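Local coordinates for viral structural protein 4 (Bombyx mori cytoplasmic polyhedrosis virus, PDB 6TZ0) that binds GTP, probably through a P-loop NTPase-like domain, and accompanies the viral RNA-dependent RNA polymerase in the transcribing particle, at residues B[332-337]-B[500-505]; B[361-366]-B[486-491]. All blocks are in the same frame, centred on the assembly; numbering follows the deposited sequence.

Contact 1: B[332-337]-B[500-505]; sequences LSKFLE and RTDTTV
Lys-334 reaches out from helix 326-340 and meets Asp-502, and the pair forms the charged part of this contact. Its NZ lies 3.4 Å from OD1 of Asp-502 in a rather long salt bridge, and the other carboxylate oxygen, OD2, is no farther from the ammonium; OD2 also sits 3.3 Å from CE of Lys-334. The nitrogen therefore faces both oxygens instead of choosing one. With CG anti to the backbone N (chi1 -170°) and every later torsion extended, the lysine is a straight rod that crosses the aspartate side chain at about a right angle. The polymerase chain borders this end: NZ makes a weak hydrogen bond to the backbone O of Ala-472 of the polymerase chain, and Lys-631 of the same chain packs on Asp-502.

Thr-503 makes the van der Waals part of the contact. Its methyl CG2 lies against the shaft of the lysine, 3.7 Å from CG of Lys-334, and also approaches the helix backbone, 3.6 Å from N of Phe-335. The hydroxyl OG1 comes to CB of Phe-335 at 3.7 Å and stands obliquely to the ring, with CD1 of Phe-335 3.8 Å away. From there the phenyl group turns off to pack on Leu-349 of strand 347-353, which Thr-503 touches as well.

No hydrogen bond joins the two segments. At the end of its segment, Val-505 pairs through its backbone with Val-350 and Tyr-352 of the neighbouring parallel strand. Helix 326-340 thus packs against the chain as it enters strand 504-507, in a parallel sheet whose strand order, 2-3-1-4-5, is consistent with a P-loop NTPase core of the nucleotide-kinase type.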
loop_
_atom_site.group_PDB
_atom_site.type_symbol
_atom_site.label_atom_id
_atom_site.label_comp_id
_atom_site.label_asym_id
_atom_site.label_seq_id
_atom_site.Cartn_x
_atom_site.Cartn_y
_atom_site.Cartn_z
ATOM N N LEU B 332 -10.714 25.926 1.605
ATOM C CA LEU B 332 -10.878 27.124 0.789
ATOM C C LEU B 332 -9.537 27.764 0.436
ATOM O O LEU B 332 -9.359 28.263 -0.680
ATOM C CB LEU B 332 -11.775 28.116 1.512
ATOM C CG LEU B 332 -13.239 27.719 1.648
ATOM C CD1 LEU B 332 -13.919 28.668 2.590
ATOM C CD2 LEU B 332 -13.917 27.714 0.298
ATOM N N SER B 333 -8.568 27.737 1.351
ATOM C CA SER B 333 -7.249 28.262 1.024
ATOM C C SER B 333 -6.487 27.327 0.097
ATOM O O SER B 333 -5.616 27.780 -0.649
ATOM C CB SER B 333 -6.448 28.505 2.297
ATOM O OG SER B 333 -6.109 27.280 2.907
ATOM N N LYS B 334 -6.795 26.030 0.132
ATOM C CA LYS B 334 -6.275 25.107 -0.872
ATOM C C LYS B 334 -6.775 25.485 -2.262
ATOM O O LYS B 334 -6.004 25.503 -3.236
ATOM C CB LYS B 334 -6.692 23.685 -0.502
ATOM C CG LYS B 334 -6.052 22.576 -1.290
ATOM C CD LYS B 334 -6.507 21.241 -0.744
ATOM C CE LYS B 334 -5.857 20.095 -1.476
ATOM N NZ LYS B 334 -6.355 18.789 -0.974
ATOM N N PHE B 335 -8.056 25.850 -2.359
ATOM C CA PHE B 335 -8.587 26.351 -3.625
ATOM C C PHE B 335 -7.948 27.673 -4.038
ATOM O O PHE B 335 -7.680 27.887 -5.222
ATOM C CB PHE B 335 -10.101 26.510 -3.552
ATOM C CG PHE B 335 -10.690 27.193 -4.751
ATOM C CD1 PHE B 335 -10.641 26.595 -5.995
ATOM C CD2 PHE B 335 -11.316 28.421 -4.629
ATOM C CE1 PHE B 335 -11.183 27.222 -7.094
ATOM C CE2 PHE B 335 -11.864 29.043 -5.724
ATOM C CZ PHE B 335 -11.803 28.438 -6.952
ATOM N N LEU B 336 -7.691 28.569 -3.085
ATOM C CA LEU B 336 -7.091 29.852 -3.452
ATOM C C LEU B 336 -5.638 29.701 -3.879
ATOM O O LEU B 336 -5.165 30.450 -4.745
ATOM C CB LEU B 336 -7.202 30.843 -2.303
ATOM C CG LEU B 336 -8.627 31.267 -1.973
ATOM C CD1 LEU B 336 -8.624 32.267 -0.846
ATOM C CD2 LEU B 336 -9.308 31.821 -3.201
ATOM N N GLU B 337 -4.924 28.740 -3.289
ATOM C CA GLU B 337 -3.592 28.385 -3.764
ATOM C C GLU B 337 -3.640 27.838 -5.184
ATOM O O GLU B 337 -2.749 28.119 -5.993
ATOM C CB GLU B 337 -2.959 27.371 -2.810
ATOM C CG GLU B 337 -1.605 26.833 -3.239
ATOM C CD GLU B 337 -0.525 27.894 -3.293
ATOM O OE1 GLU B 337 -0.580 28.854 -2.497
ATOM O OE2 GLU B 337 0.371 27.784 -4.158
ATOM N N ARG B 500 -12.138 17.575 -12.828
ATOM C CA ARG B 500 -11.164 17.109 -11.854
ATOM C C ARG B 500 -10.691 18.234 -10.939
ATOM O O ARG B 500 -10.082 19.210 -11.384
ATOM C CB ARG B 500 -10.013 16.432 -12.593
ATOM C CG ARG B 500 -9.490 17.183 -13.795
ATOM C CD ARG B 500 -8.449 16.365 -14.498
ATOM N NE ARG B 500 -8.998 15.147 -15.074
ATOM C CZ ARG B 500 -8.256 14.131 -15.491
ATOM N NH1 ARG B 500 -6.940 14.185 -15.373
ATOM N NH2 ARG B 500 -8.824 13.059 -16.012
ATOM N N THR B 501 -11.011 18.101 -9.655
ATOM C CA THR B 501 -10.715 19.086 -8.628
ATOM C C THR B 501 -9.932 18.429 -7.509
ATOM O O THR B 501 -9.708 17.220 -7.494
ATOM C CB THR B 501 -11.983 19.693 -8.021
ATOM O OG1 THR B 501 -12.721 18.665 -7.350
ATOM C CG2 THR B 501 -12.848 20.271 -9.073
ATOM N N ASP B 502 -9.552 19.242 -6.540
ATOM C CA ASP B 502 -9.014 18.745 -5.293
ATOM C C ASP B 502 -9.742 19.361 -4.115
ATOM O O ASP B 502 -9.438 19.026 -2.969
ATOM C CB ASP B 502 -7.518 19.061 -5.198
ATOM C CG ASP B 502 -6.768 18.097 -4.327
ATOM O OD1 ASP B 502 -7.401 17.181 -3.771
ATOM O OD2 ASP B 502 -5.534 18.242 -4.231
ATOM N N THR B 503 -10.677 20.271 -4.367
ATOM C CA THR B 503 -11.384 21.009 -3.329
ATOM C C THR B 503 -12.874 20.957 -3.619
ATOM O O THR B 503 -13.357 21.647 -4.519
ATOM C CB THR B 503 -10.909 22.458 -3.266
ATOM O OG1 THR B 503 -11.009 23.040 -4.568
ATOM C CG2 THR B 503 -9.483 22.559 -2.775
ATOM N N THR B 504 -13.600 20.149 -2.858
ATOM C CA THR B 504 -15.054 20.148 -2.895
ATOM C C THR B 504 -15.598 20.335 -1.488
ATOM O O THR B 504 -15.183 19.646 -0.552
ATOM C CB THR B 504 -15.600 18.872 -3.563
ATOM O OG1 THR B 504 -17.011 18.762 -3.342
ATOM C CG2 THR B 504 -14.893 17.635 -3.109
ATOM N N VAL B 505 -16.492 21.308 -1.342
ATOM C CA VAL B 505 -17.070 21.677 -0.063
ATOM C C VAL B 505 -18.572 21.473 -0.137
ATOM O O VAL B 505 -19.143 21.268 -1.205
ATOM C CB VAL B 505 -16.745 23.128 0.332
ATOM C CG1 VAL B 505 -15.263 23.312 0.475
ATOM C CG2 VAL B 505 -17.303 24.089 -0.692
#

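Contact 2: B[361-366]-B[486-491]; sequences SFLSTY and IVEGHF
OE2 of Glu-488 is hydrogen-bonded to NE2 of His-380 on the adjacent edge strand, outside the two segments, while Leu-363 of helix 359-374 covers it with carbon. CD1 of Leu-363 comes to 3.4 Å from OE2 of Glu-488 and 3.8 Å from CG of the same residue, the two side chains approaching from opposite directions. Glu-488 has its CG anti to the carbonyl carbon (chi1 -59°) and an extended chain beyond, which carries the carboxylate across to the helix. There it also touches Lys-359 and Thr-360, both seen to bind GTP in another structure of this protein, though none is bound to this chain here.

The helix follows the Walker A-like loop and runs nearly antiparallel to strand 486-489, at 168° with the axes 10.4 Å apart, as the P-loop helix does over the parallel sheet of P-loop NTPases. Ser-361, likewise seen to bind GTP in that other structure, lies on this first turn; its O accepts a bond of 3.1 Å from OG of Ser-364, which sits above the carbonyl plane.

One turn farther along, the contact is apolar. CD1 of Ile-486 meets the edge of the Tyr-366 ring, in its plane and 3.6 Å from CD2, the two side chains crossing roughly at right angles. CG2 of Ile-486 lies 4.3 Å from CD2 of Leu-363, and Val-378 and Ala-367 add to the packing around the isoleucine.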
loop_
_atom_site.group_PDB
_atom_site.type_symbol
_atom_site.label_atom_id
_atom_site.label_comp_id
_atom_site.label_asym_id
_atom_site.label_seq_id
_atom_site.Cartn_x
_atom_site.Cartn_y
_atom_site.Cartn_z
ATOM N N SER B 361 -27.292 32.770 -5.523
ATOM C CA SER B 361 -27.239 34.174 -5.138
ATOM C C SER B 361 -25.984 34.490 -4.331
ATOM O O SER B 361 -25.421 35.583 -4.454
ATOM C CB SER B 361 -28.490 34.538 -4.343
ATOM O OG SER B 361 -28.441 35.883 -3.911
ATOM N N PHE B 362 -25.527 33.552 -3.506
ATOM C CA PHE B 362 -24.263 33.782 -2.821
ATOM C C PHE B 362 -23.072 33.569 -3.740
ATOM O O PHE B 362 -22.130 34.367 -3.720
ATOM C CB PHE B 362 -24.122 32.892 -1.589
ATOM C CG PHE B 362 -22.763 32.974 -0.958
ATOM C CD1 PHE B 362 -22.363 34.113 -0.294
ATOM C CD2 PHE B 362 -21.877 31.916 -1.049
ATOM C CE1 PHE B 362 -21.111 34.197 0.262
ATOM C CE2 PHE B 362 -20.625 31.997 -0.492
ATOM C CZ PHE B 362 -20.244 33.138 0.164
ATOM N N LEU B 363 -23.079 32.494 -4.531
ATOM C CA LEU B 363 -21.887 32.163 -5.300
ATOM C C LEU B 363 -21.651 33.110 -6.471
ATOM O O LEU B 363 -20.507 33.223 -6.921
ATOM C CB LEU B 363 -21.957 30.714 -5.768
ATOM C CG LEU B 363 -21.717 29.699 -4.653
ATOM C CD1 LEU B 363 -22.017 28.296 -5.105
ATOM C CD2 LEU B 363 -20.282 29.796 -4.194
ATOM N N SER B 364 -22.672 33.845 -6.919
ATOM C CA SER B 364 -22.440 34.914 -7.885
ATOM C C SER B 364 -21.612 36.043 -7.275
ATOM O O SER B 364 -20.637 36.514 -7.879
ATOM C CB SER B 364 -23.774 35.443 -8.399
ATOM O OG SER B 364 -24.489 36.082 -7.361
ATOM N N THR B 365 -21.973 36.475 -6.066
ATOM C CA THR B 365 -21.211 37.506 -5.369
ATOM C C THR B 365 -19.825 37.002 -4.986
ATOM O O THR B 365 -18.848 37.760 -5.027
ATOM C CB THR B 365 -21.992 37.958 -4.135
ATOM O OG1 THR B 365 -23.293 38.397 -4.538
ATOM C CG2 THR B 365 -21.301 39.105 -3.420
ATOM N N TYR B 366 -19.723 35.719 -4.637
ATOM C CA TYR B 366 -18.427 35.112 -4.348
ATOM C C TYR B 366 -17.520 35.131 -5.573
ATOM O O TYR B 366 -16.326 35.439 -5.465
ATOM C CB TYR B 366 -18.625 33.679 -3.852
ATOM C CG TYR B 366 -17.347 32.947 -3.509
ATOM C CD1 TYR B 366 -16.703 33.157 -2.302
ATOM C CD2 TYR B 366 -16.789 32.038 -4.394
ATOM C CE1 TYR B 366 -15.541 32.483 -1.992
ATOM C CE2 TYR B 366 -15.625 31.374 -4.097
ATOM C CZ TYR B 366 -15.001 31.603 -2.899
ATOM O OH TYR B 366 -13.842 30.930 -2.601
ATOM N N ILE B 486 -16.370 27.868 -10.986
ATOM C CA ILE B 486 -17.101 27.500 -9.783
ATOM C C ILE B 486 -18.345 26.761 -10.244
ATOM O O ILE B 486 -19.229 27.356 -10.873
ATOM C CB ILE B 486 -17.467 28.714 -8.925
ATOM C CG1 ILE B 486 -16.203 29.357 -8.364
ATOM C CG2 ILE B 486 -18.385 28.305 -7.796
ATOM C CD1 ILE B 486 -16.450 30.683 -7.740
ATOM N N VAL B 487 -18.411 25.469 -9.950
ATOM C CA VAL B 487 -19.466 24.597 -10.444
ATOM C C VAL B 487 -20.285 24.117 -9.255
ATOM O O VAL B 487 -19.722 23.713 -8.232
ATOM C CB VAL B 487 -18.878 23.410 -11.229
ATOM C CG1 VAL B 487 -19.971 22.501 -11.732
ATOM C CG2 VAL B 487 -18.029 23.911 -12.379
ATOM N N GLU B 488 -21.603 24.180 -9.377
ATOM C CA GLU B 488 -22.510 23.714 -8.343
ATOM C C GLU B 488 -23.018 22.317 -8.682
ATOM O O GLU B 488 -23.124 21.933 -9.846
ATOM C CB GLU B 488 -23.685 24.673 -8.207
ATOM C CG GLU B 488 -23.304 26.085 -7.869
ATOM C CD GLU B 488 -24.508 26.997 -7.848
ATOM O OE1 GLU B 488 -25.618 26.519 -8.150
ATOM O OE2 GLU B 488 -24.345 28.194 -7.550
ATOM N N GLY B 489 -23.335 21.551 -7.638
ATOM C CA GLY B 489 -23.840 20.208 -7.817
ATOM C C GLY B 489 -24.973 19.922 -6.853
ATOM O O GLY B 489 -25.203 20.667 -5.904
ATOM N N HIS B 490 -25.686 18.831 -7.116
ATOM C CA HIS B 490 -26.786 18.444 -6.247
ATOM C C HIS B 490 -26.491 17.269 -5.332
ATOM O O HIS B 490 -27.112 17.178 -4.274
ATOM C CB HIS B 490 -28.044 18.104 -7.049
ATOM C CG HIS B 490 -28.743 19.291 -7.626
ATOM N ND1 HIS B 490 -28.734 19.583 -8.970
ATOM C CD2 HIS B 490 -29.441 20.284 -7.031
ATOM C CE1 HIS B 490 -29.443 20.677 -9.185
ATOM N NE2 HIS B 490 -29.867 21.132 -8.022
ATOM N N PHE B 491 -25.576 16.374 -5.695
ATOM C CA PHE B 491 -25.366 15.175 -4.894
ATOM C C PHE B 491 -23.985 14.599 -5.156
ATOM O O PHE B 491 -23.364 14.871 -6.183
ATOM C CB PHE B 491 -26.461 14.133 -5.146
ATOM C CG PHE B 491 -26.662 13.764 -6.591
ATOM C CD1 PHE B 491 -27.563 14.464 -7.374
ATOM C CD2 PHE B 491 -25.999 12.687 -7.148
ATOM C CE1 PHE B 491 -27.764 14.128 -8.688
ATOM C CE2 PHE B 491 -26.203 12.344 -8.464
ATOM C CZ PHE B 491 -27.088 13.067 -9.232
#

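How the contacts relate
From the N terminus the chain first passes through helix 326-340, which supplies one side of contact 1, then strand 347-353 and the GTP-binding loop, and enters helix 359-374, the helical side of contact 2. A mostly helical excursion of about 120 residues follows before strand 484-489 returns to that helix and closes contact 2. The chain then reaches strand 504-507, where contact 1 closes, so the smaller loop lies wholly within the larger. Both strands belong to the same parallel sheet, with strand 347-353 between them. The contacts, centred about 14 Å apart, also meet directly: CD2 of Phe-335 packs 4.1 Å from OH of Tyr-366.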